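Local coordinates for protein pectinesterase (PDB 4PMH) that hydrolyses the methyl esters of pectin, releasing methanol, and probably serves the rice weevil in digesting plant cell walls, at residues 184-189 and 211-216; 152-157 and 179-184; 24-29 and 263-268; 191-196 and 217-222. All blocks are in the same frame, centred on the assembly; numbering follows the deposited sequence.

Interaction 1. Residues 184-189 and 211-216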
loop_
_atom_site.group_PDB
_atom_site.type_symbol
_atom_site.label_atom_id
_atom_site.label_comp_id
_atom_site.label_asym_id
_atom_site.label_seq_id
_atom_site.Cartn_x
_atom_site.Cartn_y
_atom_site.Cartn_z
ATOM N N ASN A 184 4.455 -7.917 -2.956
ATOM C CA ASN A 184 5.687 -8.547 -2.456
ATOM C C ASN A 184 6.818 -8.567 -3.482
ATOM O O ASN A 184 7.912 -9.052 -3.181
ATOM C CB ASN A 184 5.347 -9.975 -2.050
ATOM C CG ASN A 184 6.483 -10.697 -1.365
ATOM O OD1 ASN A 184 7.036 -11.645 -1.916
ATOM N ND2 ASN A 184 6.796 -10.307 -0.136
ATOM N N SER A 185 6.575 -8.028 -4.671
ATOM C CA SER A 185 7.508 -8.148 -5.779
ATOM C C SER A 185 7.763 -6.838 -6.485
ATOM O O SER A 185 7.127 -5.836 -6.207
ATOM C CB SER A 185 6.947 -9.113 -6.816
ATOM O OG SER A 185 6.911 -10.412 -6.295
ATOM N N ASP A 186 8.685 -6.893 -7.433
ATOM C CA ASP A 186 9.187 -5.718 -8.136
ATOM C C ASP A 186 8.372 -5.487 -9.414
ATOM O O ASP A 186 7.845 -6.432 -10.000
ATOM C CB ASP A 186 10.675 -5.952 -8.465
ATOM C CG ASP A 186 11.393 -4.700 -9.009
ATOM O OD1 ASP A 186 11.160 -3.578 -8.526
ATOM O OD2 ASP A 186 12.231 -4.868 -9.920
ATOM N N GLN A 187 8.294 -4.216 -9.817
ATOM C CA GLN A 187 7.650 -3.749 -11.040
ATOM C C GLN A 187 6.147 -3.952 -11.092
ATOM O O GLN A 187 5.588 -4.269 -12.147
ATOM C CB GLN A 187 8.346 -4.332 -12.286
ATOM C CG GLN A 187 9.837 -4.061 -12.254
ATOM C CD GLN A 187 10.576 -4.581 -13.452
ATOM O OE1 GLN A 187 10.001 -4.785 -14.539
ATOM N NE2 GLN A 187 11.881 -4.800 -13.272
ATOM N N ILE A 188 5.492 -3.730 -9.959
ATOM C CA ILE A 188 4.040 -3.760 -9.886
ATOM C C ILE A 188 3.456 -2.395 -10.247
ATOM O O ILE A 188 3.932 -1.348 -9.792
ATOM C CB ILE A 188 3.537 -4.121 -8.473
ATOM C CG1 ILE A 188 4.268 -5.337 -7.923
ATOM C CG2 ILE A 188 2.039 -4.400 -8.507
ATOM C CD1 ILE A 188 4.362 -6.501 -8.874
ATOM N N GLN A 189 2.404 -2.404 -11.046
ATOM C CA GLN A 189 1.765 -1.186 -11.477
ATOM C C GLN A 189 0.295 -1.279 -11.102
ATOM O O GLN A 189 -0.366 -2.269 -11.423
ATOM C CB GLN A 189 1.904 -1.026 -12.991
ATOM C CG GLN A 189 3.326 -0.977 -13.504
ATOM C CD GLN A 189 3.370 -1.014 -15.023
ATOM O OE1 GLN A 189 3.594 -2.058 -15.618
ATOM N NE2 GLN A 189 3.119 0.119 -15.655
ATOM N N VAL A 211 15.523 -3.925 -4.261
ATOM C CA VAL A 211 14.794 -3.226 -5.291
ATOM C C VAL A 211 13.409 -3.877 -5.428
ATOM O O VAL A 211 13.267 -4.963 -5.987
ATOM C CB VAL A 211 15.609 -3.275 -6.604
ATOM C CG1 VAL A 211 14.799 -2.854 -7.810
ATOM C CG2 VAL A 211 16.843 -2.394 -6.462
ATOM N N GLU A 212 12.398 -3.219 -4.873
ATOM C CA GLU A 212 11.014 -3.727 -4.861
ATOM C C GLU A 212 10.110 -2.530 -5.131
ATOM O O GLU A 212 9.653 -1.865 -4.209
ATOM C CB GLU A 212 10.661 -4.387 -3.519
ATOM C CG GLU A 212 9.363 -5.194 -3.552
ATOM C CD GLU A 212 8.928 -5.729 -2.187
ATOM O OE1 GLU A 212 9.750 -5.791 -1.254
ATOM O OE2 GLU A 212 7.745 -6.072 -2.025
ATOM N N ARG A 213 9.879 -2.274 -6.420
ATOM C CA ARG A 213 9.279 -1.039 -6.877
ATOM C C ARG A 213 7.825 -1.231 -7.309
ATOM O O ARG A 213 7.479 -2.223 -7.948
ATOM C CB ARG A 213 10.073 -0.488 -8.060
ATOM C CG ARG A 213 11.507 -0.144 -7.680
ATOM C CD ARG A 213 12.381 0.027 -8.904
ATOM N NE ARG A 213 12.633 -1.246 -9.576
ATOM C CZ ARG A 213 13.616 -1.460 -10.458
ATOM N NH1 ARG A 213 14.464 -0.484 -10.798
ATOM N NH2 ARG A 213 13.761 -2.672 -10.992
ATOM N N SER A 214 6.994 -0.269 -6.945
ATOM C CA SER A 214 5.585 -0.258 -7.356
ATOM C C SER A 214 5.181 1.152 -7.725
ATOM O O SER A 214 5.726 2.115 -7.197
ATOM C CB SER A 214 4.653 -0.855 -6.282
ATOM O OG SER A 214 4.884 -0.321 -4.994
ATOM N N TYR A 215 4.249 1.250 -8.673
ATOM C CA TYR A 215 3.845 2.516 -9.241
ATOM C C TYR A 215 2.330 2.563 -9.275
ATOM O O TYR A 215 1.684 1.803 -10.034
ATOM C CB TYR A 215 4.380 2.657 -10.662
ATOM C CG TYR A 215 4.500 4.076 -11.189
ATOM C CD1 TYR A 215 3.739 5.120 -10.693
ATOM C CD2 TYR A 215 5.383 4.358 -12.218
ATOM C CE1 TYR A 215 3.872 6.414 -11.186
ATOM C CE2 TYR A 215 5.511 5.643 -12.725
ATOM C CZ TYR A 215 4.742 6.666 -12.196
ATOM O OH TYR A 215 4.868 7.950 -12.694
ATOM N N TYR A 216 1.794 3.452 -8.454
ATOM C CA TYR A 216 0.374 3.727 -8.333
ATOM C C TYR A 216 0.030 5.010 -9.074
ATOM O O TYR A 216 0.570 6.039 -8.788
ATOM C CB TYR A 216 0.014 3.909 -6.865
ATOM C CG TYR A 216 0.224 2.661 -6.063
ATOM C CD1 TYR A 216 1.504 2.248 -5.680
ATOM C CD2 TYR A 216 -0.856 1.867 -5.710
ATOM C CE1 TYR A 216 1.689 1.068 -4.954
ATOM C CE2 TYR A 216 -0.686 0.710 -4.997
ATOM C CZ TYR A 216 0.585 0.308 -4.625
ATOM O OH TYR A 216 0.707 -0.859 -3.917
HETATM O O HOH W 1 10.763 -8.309 -2.227
HETATM O O HOH W 2 6.091 -4.631 -3.880
HETATM O O HOH W 3 6.337 -3.418 -5.787
#
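The salt bridge between D186 and R213 shows how one carboxylate can fasten both a side chain and a strand. R213 grips it side-on: NE gives its proton to D186 OD1 at 3.0 Å and NH2 to D186 OD2 at 2.9 Å, each on a syn lone pair, with the two flat groups only 11° apart. D186 OD1 also takes the backbone N of R213 at 2.8 Å, on its anti lone pair. With CG anti to the backbone N (chi1 -171°), D186 reaches all three donors. Cutting this side chain back to alanine removes both oxygens: the guanidinium, keeping its NH1 bond to L27 O, would probably be less firmly held, and the backbone N of R213 would lose its acceptor. V211 CG1 lies over one face of that guanidinium, toward its rim. Backbone bonds then zip up the parallel strands 188-191 and 213-217, which belong to neighbouring coils of the right-handed beta-helix of pectinesterases: I188 N meets R213 O at 3.2 Å, and Y215 N meets I188 O at 2.8 Å. Water does the joining where the chains diverge. One molecule donates to S185 O (2.8 Å) and E212 OE2 (2.9 Å), while E212 also accepts from G207 N.

Interaction 2. Residues 152-157 and 179-184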
loop_
_atom_site.group_PDB
_atom_site.type_symbol
_atom_site.label_atom_id
_atom_site.label_comp_id
_atom_site.label_asym_id
_atom_site.label_seq_id
_atom_site.Cartn_x
_atom_site.Cartn_y
_atom_site.Cartn_z
ATOM N N PHE A 152 -6.192 -9.381 -2.051
ATOM C CA PHE A 152 -5.468 -9.512 -3.322
ATOM C C PHE A 152 -3.953 -9.497 -3.016
ATOM O O PHE A 152 -3.401 -8.477 -2.595
ATOM C CB PHE A 152 -5.873 -8.332 -4.203
ATOM C CG PHE A 152 -5.692 -8.532 -5.686
ATOM C CD1 PHE A 152 -4.427 -8.692 -6.244
ATOM C CD2 PHE A 152 -6.785 -8.423 -6.542
ATOM C CE1 PHE A 152 -4.272 -8.823 -7.622
ATOM C CE2 PHE A 152 -6.638 -8.535 -7.916
ATOM C CZ PHE A 152 -5.368 -8.729 -8.458
ATOM N N TRP A 153 -3.282 -10.633 -3.238
ATOM C CA TRP A 153 -1.923 -10.875 -2.761
ATOM C C TRP A 153 -0.996 -11.136 -3.957
ATOM O O TRP A 153 -1.122 -12.147 -4.628
ATOM C CB TRP A 153 -1.928 -12.086 -1.828
ATOM C CG TRP A 153 -0.678 -12.280 -0.998
ATOM C CD1 TRP A 153 0.569 -11.756 -1.220
ATOM C CD2 TRP A 153 -0.562 -13.101 0.167
ATOM N NE1 TRP A 153 1.445 -12.182 -0.251
ATOM C CE2 TRP A 153 0.773 -13.014 0.611
ATOM C CE3 TRP A 153 -1.469 -13.884 0.894
ATOM C CZ2 TRP A 153 1.221 -13.670 1.749
ATOM C CZ3 TRP A 153 -1.020 -14.553 2.018
ATOM C CH2 TRP A 153 0.312 -14.438 2.443
ATOM N N VAL A 154 -0.081 -10.208 -4.225
ATOM C CA VAL A 154 0.774 -10.282 -5.409
ATOM C C VAL A 154 2.195 -10.630 -4.984
ATOM O O VAL A 154 2.855 -9.822 -4.332
ATOM C CB VAL A 154 0.802 -8.943 -6.165
ATOM C CG1 VAL A 154 1.658 -9.050 -7.422
ATOM C CG2 VAL A 154 -0.600 -8.490 -6.508
ATOM N N LYS A 155 2.638 -11.834 -5.354
ATOM C CA LYS A 155 4.004 -12.309 -5.160
ATOM C C LYS A 155 4.749 -12.534 -6.474
ATOM O O LYS A 155 5.736 -13.244 -6.476
ATOM C CB LYS A 155 3.991 -13.633 -4.379
ATOM C CG LYS A 155 3.553 -13.469 -2.939
ATOM C CD LYS A 155 3.443 -14.800 -2.202
ATOM C CE LYS A 155 4.757 -15.226 -1.558
ATOM N NZ LYS A 155 5.056 -14.486 -0.301
ATOM N N ALA A 156 4.282 -11.968 -7.583
ATOM C CA ALA A 156 4.978 -12.082 -8.850
ATOM C C ALA A 156 5.352 -10.691 -9.322
ATOM O O ALA A 156 4.623 -9.736 -9.075
ATOM C CB ALA A 156 4.095 -12.761 -9.898
ATOM N N PRO A 157 6.499 -10.569 -10.008
ATOM C CA PRO A 157 6.874 -9.285 -10.598
ATOM C C PRO A 157 6.043 -8.943 -11.819
ATOM O O PRO A 157 5.426 -9.812 -12.402
ATOM C CB PRO A 157 8.346 -9.483 -11.000
ATOM C CG PRO A 157 8.524 -10.947 -11.133
ATOM C CD PRO A 157 7.537 -11.604 -10.196
ATOM N N VAL A 179 -5.903 -6.400 5.389
ATOM C CA VAL A 179 -5.227 -5.943 4.194
ATOM C C VAL A 179 -6.108 -6.160 2.969
ATOM O O VAL A 179 -6.681 -7.219 2.782
ATOM C CB VAL A 179 -3.862 -6.656 3.988
ATOM C CG1 VAL A 179 -3.207 -6.212 2.672
ATOM C CG2 VAL A 179 -2.935 -6.371 5.159
ATOM N N ALA A 180 -6.182 -5.139 2.132
ATOM C CA ALA A 180 -6.893 -5.236 0.865
ATOM C C ALA A 180 -5.941 -5.704 -0.206
ATOM O O ALA A 180 -6.139 -6.773 -0.773
ATOM C CB ALA A 180 -7.539 -3.911 0.477
ATOM N N LEU A 181 -4.909 -4.906 -0.482
ATOM C CA LEU A 181 -3.861 -5.274 -1.426
ATOM C C LEU A 181 -2.515 -5.410 -0.711
ATOM O O LEU A 181 -2.145 -4.568 0.140
ATOM C CB LEU A 181 -3.767 -4.225 -2.541
ATOM C CG LEU A 181 -2.684 -4.363 -3.596
ATOM C CD1 LEU A 181 -2.914 -5.641 -4.391
ATOM C CD2 LEU A 181 -2.598 -3.177 -4.557
ATOM N N GLN A 182 -1.789 -6.476 -1.058
ATOM C CA GLN A 182 -0.406 -6.669 -0.622
ATOM C C GLN A 182 0.489 -6.946 -1.816
ATOM O O GLN A 182 0.230 -7.892 -2.564
ATOM C CB GLN A 182 -0.264 -7.846 0.342
ATOM C CG GLN A 182 1.193 -8.074 0.732
ATOM C CD GLN A 182 1.435 -9.286 1.602
ATOM O OE1 GLN A 182 2.589 -9.707 1.780
ATOM N NE2 GLN A 182 0.371 -9.839 2.170
ATOM N N THR A 183 1.561 -6.163 -1.956
ATOM C CA THR A 183 2.553 -6.397 -3.026
ATOM C C THR A 183 3.885 -6.852 -2.393
ATOM O O THR A 183 4.365 -6.252 -1.422
ATOM C CB THR A 183 2.769 -5.149 -3.942
ATOM O OG1 THR A 183 3.538 -4.165 -3.263
ATOM C CG2 THR A 183 1.451 -4.529 -4.396
ATOM N N ASN A 184 4.455 -7.917 -2.956
ATOM C CA ASN A 184 5.687 -8.547 -2.456
ATOM C C ASN A 184 6.818 -8.567 -3.482
ATOM O O ASN A 184 7.912 -9.052 -3.181
ATOM C CB ASN A 184 5.347 -9.975 -2.050
ATOM C CG ASN A 184 6.483 -10.697 -1.365
ATOM O OD1 ASN A 184 7.036 -11.645 -1.916
ATOM N ND2 ASN A 184 6.796 -10.307 -0.136
#
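CG stands anti to the backbone N in both W153 (chi1 -166°) and Q182 (chi1 177°), and the glutamine chain stays extended, which carries its amide alongside the indole. The amide plane is tilted 26° from the ring, and Q182 NE2 lies over one indole face, nearer the rim than the middle, 3.6 Å from W153 CE2. Two hydroxyls fix the rotation of this amide: T150 OG1 takes the proton of NE2, and S206 OG bonds OE1. On the reverse side of the sheet, L181 CD1 touches F152 CD1 at 3.9 Å and V154 CG2 at 4.2 Å. A parallel ladder ties the backbones, from F152 N to A180 O (2.9 Å) through V154 N to Q182 O (2.9 Å) and on to N184 N with V154 O (2.8 Å). Strands 152-154 and 181-183 are the inner pair of a four-strand parallel sheet of the beta-helix; helix 131-138 packs against W153 through M133 and C137, while I161 and I166 of strands 160-162 and 165-168 meet F152 and L181.

Interaction 3. Residues 24-29 and 263-268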
loop_
_atom_site.group_PDB
_atom_site.type_symbol
_atom_site.label_atom_id
_atom_site.label_comp_id
_atom_site.label_asym_id
_atom_site.label_seq_id
_atom_site.Cartn_x
_atom_site.Cartn_y
_atom_site.Cartn_z
ATOM N N ALA A 24 11.499 9.632 -11.618
ATOM C CA ALA A 24 12.632 8.990 -12.276
ATOM C C ALA A 24 13.640 8.431 -11.274
ATOM O O ALA A 24 14.271 7.408 -11.468
ATOM C CB ALA A 24 13.317 9.990 -13.202
ATOM N N THR A 25 13.787 9.152 -10.194
ATOM C CA THR A 25 14.739 8.847 -9.193
ATOM C C THR A 25 14.267 7.638 -8.352
ATOM O O THR A 25 15.019 6.669 -8.149
ATOM C CB THR A 25 14.989 10.173 -8.459
ATOM O OG1 THR A 25 16.246 10.725 -8.902
ATOM C CG2 THR A 25 14.943 10.044 -7.047
ATOM N N TYR A 26 13.008 7.662 -7.932
ATOM C CA TYR A 26 12.396 6.515 -7.223
ATOM C C TYR A 26 12.279 5.234 -8.085
ATOM O O TYR A 26 12.328 4.102 -7.575
ATOM C CB TYR A 26 11.033 6.952 -6.643
ATOM C CG TYR A 26 11.109 7.603 -5.289
ATOM C CD1 TYR A 26 11.380 8.964 -5.143
ATOM C CD2 TYR A 26 10.875 6.865 -4.134
ATOM C CE1 TYR A 26 11.460 9.552 -3.897
ATOM C CE2 TYR A 26 10.956 7.445 -2.887
ATOM C CZ TYR A 26 11.248 8.786 -2.774
ATOM O OH TYR A 26 11.309 9.345 -1.534
ATOM N N LEU A 27 12.144 5.406 -9.400
ATOM C CA LEU A 27 12.047 4.295 -10.326
ATOM C C LEU A 27 13.360 3.522 -10.462
ATOM O O LEU A 27 13.349 2.338 -10.806
ATOM C CB LEU A 27 11.580 4.780 -11.713
ATOM C CG LEU A 27 10.094 5.066 -11.915
ATOM C CD1 LEU A 27 9.893 5.853 -13.215
ATOM C CD2 LEU A 27 9.281 3.782 -11.910
ATOM N N GLN A 28 14.484 4.189 -10.207
ATOM C CA GLN A 28 15.771 3.518 -10.109
ATOM C C GLN A 28 16.076 2.711 -11.368
ATOM O O GLN A 28 16.527 1.590 -11.299
ATOM C CB GLN A 28 15.798 2.615 -8.864
ATOM C CG GLN A 28 15.710 3.357 -7.546
ATOM C CD GLN A 28 15.387 2.425 -6.383
ATOM O OE1 GLN A 28 16.249 1.682 -5.921
ATOM N NE2 GLN A 28 14.139 2.461 -5.907
ATOM N N GLY A 29 15.791 3.284 -12.525
ATOM C CA GLY A 29 16.093 2.634 -13.800
ATOM C C GLY A 29 14.942 1.834 -14.379
ATOM O O GLY A 29 14.958 1.501 -15.569
ATOM N N LYS A 263 18.034 1.730 2.345
ATOM C CA LYS A 263 17.232 2.031 1.161
ATOM C C LYS A 263 16.948 3.532 1.126
ATOM O O LYS A 263 16.343 4.078 2.044
ATOM C CB LYS A 263 15.922 1.213 1.180
ATOM C CG LYS A 263 15.222 1.106 -0.168
ATOM C CD LYS A 263 13.888 0.348 -0.108
ATOM C CE LYS A 263 14.039 -1.154 -0.173
ATOM N NZ LYS A 263 12.786 -1.851 -0.585
ATOM N N MET A 264 17.382 4.180 0.047
ATOM C CA MET A 264 17.169 5.600 -0.173
ATOM C C MET A 264 15.708 5.936 -0.480
ATOM O O MET A 264 15.187 6.969 -0.055
ATOM C CB MET A 264 18.012 6.057 -1.379
ATOM C CG MET A 264 19.102 7.074 -1.096
ATOM S SD MET A 264 19.440 8.044 -2.591
ATOM C CE MET A 264 19.062 9.708 -2.051
ATOM N N TYR A 265 15.092 5.088 -1.290
ATOM C CA TYR A 265 13.774 5.334 -1.849
ATOM C C TYR A 265 12.701 4.474 -1.197
ATOM O O TYR A 265 12.564 3.292 -1.516
ATOM C CB TYR A 265 13.809 5.088 -3.366
ATOM C CG TYR A 265 14.850 5.959 -4.040
ATOM C CD1 TYR A 265 14.672 7.320 -4.114
ATOM C CD2 TYR A 265 16.031 5.422 -4.531
ATOM C CE1 TYR A 265 15.629 8.143 -4.705
ATOM C CE2 TYR A 265 16.993 6.230 -5.117
ATOM C CZ TYR A 265 16.788 7.586 -5.196
ATOM O OH TYR A 265 17.737 8.405 -5.767
ATOM N N GLY A 266 11.927 5.094 -0.304
ATOM C CA GLY A 266 10.747 4.460 0.270
ATOM C C GLY A 266 9.523 4.887 -0.504
ATOM O O GLY A 266 9.361 4.531 -1.675
ATOM N N TYR A 267 8.670 5.678 0.132
ATOM C CA TYR A 267 7.402 6.090 -0.468
ATOM C C TYR A 267 7.514 7.513 -1.051
ATOM O O TYR A 267 8.061 8.405 -0.428
ATOM C CB TYR A 267 6.283 5.987 0.572
ATOM C CG TYR A 267 5.893 4.585 1.002
ATOM C CD1 TYR A 267 6.250 3.459 0.260
ATOM C CD2 TYR A 267 5.113 4.387 2.157
ATOM C CE1 TYR A 267 5.843 2.179 0.640
ATOM C CE2 TYR A 267 4.708 3.123 2.534
ATOM C CZ TYR A 267 5.090 2.019 1.783
ATOM O OH TYR A 267 4.672 0.772 2.156
ATOM N N PHE A 268 7.029 7.691 -2.274
ATOM C CA PHE A 268 6.994 8.987 -2.942
ATOM C C PHE A 268 5.562 9.298 -3.356
ATOM O O PHE A 268 4.965 8.589 -4.199
ATOM C CB PHE A 268 7.896 8.957 -4.170
ATOM C CG PHE A 268 8.069 10.283 -4.842
ATOM C CD1 PHE A 268 8.564 11.376 -4.168
ATOM C CD2 PHE A 268 7.772 10.414 -6.173
ATOM C CE1 PHE A 268 8.740 12.593 -4.814
ATOM C CE2 PHE A 268 7.956 11.615 -6.837
ATOM C CZ PHE A 268 8.433 12.703 -6.161
HETATM O O HOH W 4 16.379 2.612 -2.606
#
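Helix 23-27 ends where Q28 turns to positive phi, and its last turn sets Y26 beside the chain entering strand 267-270, with the CA atoms of Y26 and Y265 5.7 Å apart. The result is an aromatic cluster of Y26, Y265 and F268, by which this N-terminal helix docks on the parallel beta-helix. The Y26 ring lies between the other two. F268 CB sits squarely over one face, 3.4 Å from the ring centroid in a CH-pi contact, and the F268 ring, slid aside, runs near parallel at 17°. Over the opposite face Y265 makes a T-shaped contact, its edge presented to Y26 with the planes at 64° and CD1 above the ring centre. Y265 reaches there with CG anti to its carbonyl carbon (chi1 -57°), and its own face receives T25 O. Were Y265 an alanine, one face of Y26 would probably lose its aromatic neighbour, with a gap left beneath the helix end. The hydroxyl of Y26 bonds Q311 OE1 of strand 311-315. Q28 runs antiparallel to the Y265 side chain, with its CD 3.6 Å from Y265 CD2, while Q28 NE2 donates to Y26 O at 3.0 Å.

Interaction 4. Residues 191-196 and 217-222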
loop_
_atom_site.group_PDB
_atom_site.type_symbol
_atom_site.label_atom_id
_atom_site.label_comp_id
_atom_site.label_asym_id
_atom_site.label_seq_id
_atom_site.Cartn_x
_atom_site.Cartn_y
_atom_site.Cartn_z
ATOM N N HIS A 191 -3.184 0.954 -11.489
ATOM C CA HIS A 191 -3.641 2.102 -12.259
ATOM C C HIS A 191 -5.155 2.187 -12.271
ATOM O O HIS A 191 -5.826 1.216 -12.613
ATOM C CB HIS A 191 -3.089 2.023 -13.671
ATOM C CG HIS A 191 -3.541 3.130 -14.572
ATOM N ND1 HIS A 191 -3.282 4.458 -14.311
ATOM C CD2 HIS A 191 -4.178 3.101 -15.767
ATOM C CE1 HIS A 191 -3.776 5.202 -15.287
ATOM N NE2 HIS A 191 -4.321 4.404 -16.186
ATOM N N ASN A 192 -5.694 3.344 -11.895
ATOM C CA ASN A 192 -7.132 3.562 -11.941
ATOM C C ASN A 192 -7.884 2.558 -11.059
ATOM O O ASN A 192 -8.836 1.934 -11.481
ATOM C CB ASN A 192 -7.643 3.518 -13.390
ATOM C CG ASN A 192 -9.072 4.034 -13.525
ATOM O OD1 ASN A 192 -9.485 4.984 -12.841
ATOM N ND2 ASN A 192 -9.844 3.399 -14.404
ATOM N N ALA A 193 -7.446 2.425 -9.821
ATOM C CA ALA A 193 -8.011 1.450 -8.915
ATOM C C ALA A 193 -8.495 2.124 -7.662
ATOM O O ALA A 193 -8.219 3.314 -7.421
ATOM C CB ALA A 193 -6.961 0.387 -8.579
ATOM N N ARG A 194 -9.239 1.358 -6.868
ATOM C CA ARG A 194 -9.780 1.819 -5.607
ATOM C C ARG A 194 -9.429 0.743 -4.563
ATOM O O ARG A 194 -9.762 -0.427 -4.747
ATOM C CB ARG A 194 -11.315 1.999 -5.727
ATOM C CG ARG A 194 -11.793 2.990 -6.802
ATOM C CD ARG A 194 -13.319 3.063 -6.960
ATOM N NE ARG A 194 -14.010 3.380 -5.704
ATOM C CZ ARG A 194 -14.796 2.552 -4.994
ATOM N NH1 ARG A 194 -15.069 1.306 -5.385
ATOM N NH2 ARG A 194 -15.334 2.987 -3.853
ATOM N N LEU A 195 -8.741 1.134 -3.501
ATOM C CA LEU A 195 -8.253 0.222 -2.488
ATOM C C LEU A 195 -8.884 0.649 -1.156
ATOM O O LEU A 195 -8.654 1.768 -0.702
ATOM C CB LEU A 195 -6.704 0.249 -2.460
ATOM C CG LEU A 195 -6.003 0.033 -3.815
ATOM C CD1 LEU A 195 -4.513 0.293 -3.694
ATOM C CD2 LEU A 195 -6.262 -1.376 -4.335
ATOM N N LEU A 196 -9.715 -0.222 -0.561
ATOM C CA LEU A 196 -10.624 0.179 0.506
ATOM C C LEU A 196 -10.449 -0.661 1.769
ATOM O O LEU A 196 -10.443 -1.876 1.729
ATOM C CB LEU A 196 -12.088 0.063 0.056
ATOM C CG LEU A 196 -12.490 0.504 -1.364
ATOM C CD1 LEU A 196 -13.940 0.136 -1.648
ATOM C CD2 LEU A 196 -12.252 1.984 -1.597
ATOM N N THR A 217 -0.896 4.930 -10.016
ATOM C CA THR A 217 -1.367 6.081 -10.761
ATOM C C THR A 217 -2.878 6.120 -10.735
ATOM O O THR A 217 -3.528 5.077 -10.832
ATOM C CB THR A 217 -0.907 6.024 -12.233
ATOM O OG1 THR A 217 -1.089 4.702 -12.738
ATOM C CG2 THR A 217 0.546 6.380 -12.332
ATOM N N ASN A 218 -3.428 7.326 -10.592
ATOM C CA ASN A 218 -4.856 7.553 -10.649
ATOM C C ASN A 218 -5.648 6.619 -9.762
ATOM O O ASN A 218 -6.657 6.107 -10.155
ATOM C CB ASN A 218 -5.329 7.480 -12.094
ATOM C CG ASN A 218 -4.582 8.450 -12.982
ATOM O OD1 ASN A 218 -3.416 8.242 -13.317
ATOM N ND2 ASN A 218 -5.233 9.535 -13.334
ATOM N N THR A 219 -5.182 6.446 -8.537
ATOM C CA THR A 219 -5.718 5.442 -7.653
ATOM C C THR A 219 -6.176 6.072 -6.327
ATOM O O THR A 219 -5.539 7.003 -5.789
ATOM C CB THR A 219 -4.674 4.314 -7.495
ATOM O OG1 THR A 219 -4.618 3.570 -8.723
ATOM C CG2 THR A 219 -5.008 3.362 -6.334
ATOM N N TYR A 220 -7.300 5.547 -5.839
ATOM C CA TYR A 220 -7.996 5.991 -4.643
ATOM C C TYR A 220 -7.772 4.964 -3.523
ATOM O O TYR A 220 -8.045 3.769 -3.694
ATOM C CB TYR A 220 -9.511 6.102 -4.926
ATOM C CG TYR A 220 -10.349 6.433 -3.707
ATOM C CD1 TYR A 220 -10.525 7.760 -3.295
ATOM C CD2 TYR A 220 -10.950 5.426 -2.946
ATOM C CE1 TYR A 220 -11.293 8.069 -2.181
ATOM C CE2 TYR A 220 -11.713 5.730 -1.817
ATOM C CZ TYR A 220 -11.883 7.045 -1.441
ATOM O OH TYR A 220 -12.613 7.349 -0.315
ATOM N N ILE A 221 -7.298 5.437 -2.381
ATOM C CA ILE A 221 -6.932 4.580 -1.289
ATOM C C ILE A 221 -7.519 5.146 0.006
ATOM O O ILE A 221 -7.274 6.314 0.335
ATOM C CB ILE A 221 -5.382 4.473 -1.148
ATOM C CG1 ILE A 221 -4.733 4.112 -2.485
ATOM C CG2 ILE A 221 -5.003 3.460 -0.072
ATOM C CD1 ILE A 221 -3.243 4.304 -2.516
ATOM N N GLU A 222 -8.278 4.326 0.739
ATOM C CA GLU A 222 -8.867 4.783 1.988
ATOM C C GLU A 222 -8.596 3.865 3.155
ATOM O O GLU A 222 -8.390 2.675 2.993
ATOM C CB GLU A 222 -10.392 5.043 1.866
ATOM C CG GLU A 222 -11.257 3.874 1.451
ATOM C CD GLU A 222 -12.769 4.193 1.401
ATOM O OE1 GLU A 222 -13.536 3.313 1.841
ATOM O OE2 GLU A 222 -13.195 5.282 0.926
HETATM O O HOH W 5 -9.611 5.464 -9.096
#
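H191 and T217 meet at the edge of the imidazole, where ND1 and T217 OG1 share a hydrogen bond of 2.7 Å, close to the ring plane. The histidine reaches it with CG anti to the backbone N (chi1 178°), while T217 OG1 is wedged between its own N and carbonyl carbon. N218 OD1 approaches the same edge, 3.6 Å from H191 CE1, its amide nearly perpendicular to the ring (83°). Next along the chain, T219 OG1 stands in for a backbone acceptor, taking A193 N at 3.2 Å and giving its own proton to T217 O from above the carbonyl plane; T217 O also accepts N192 N. Here the coils of the parallel beta-helix turn a corner, between strands 188-191 and 194-196 on one rung and 213-217 and 220-223 on the next. Past it the ladder resumes, with Y220 N on A193 O (2.9 Å) and L195 N on Y220 O (2.7 Å). Inside, L195 CD1 packs on I221 CG1 at 4.0 Å, and L202 touches both residues. On the other face L196 CD2 lies at the edge of the Y220 ring, 3.8 Å from Y220 CE2. Farther out, R194 NH1 holds S165 OG.

Interactions 1, 2 and 4 join successive coils of one beta-helix, whereas interaction 3 fastens a distant N-terminal helix to its flank. Interaction 2 is the most buried, and interactions 1 and 4 run from an apolar interior to polar, partly exposed edges. Interaction 1 leads straight into interaction 4, since strands 188-191 and 213-217 are each followed by a strand of the next sheet; Y216 touches L195 between them. Interactions 1 and 2 share N184. A charge pair marks interaction 1, amide-on-indole contact marks interaction 2, hydroxyl bonds shape the corner in interaction 4, and interaction 3 relies on rings. R213 NH1 bonds the carbonyl of L27, linking interactions 1 and 3.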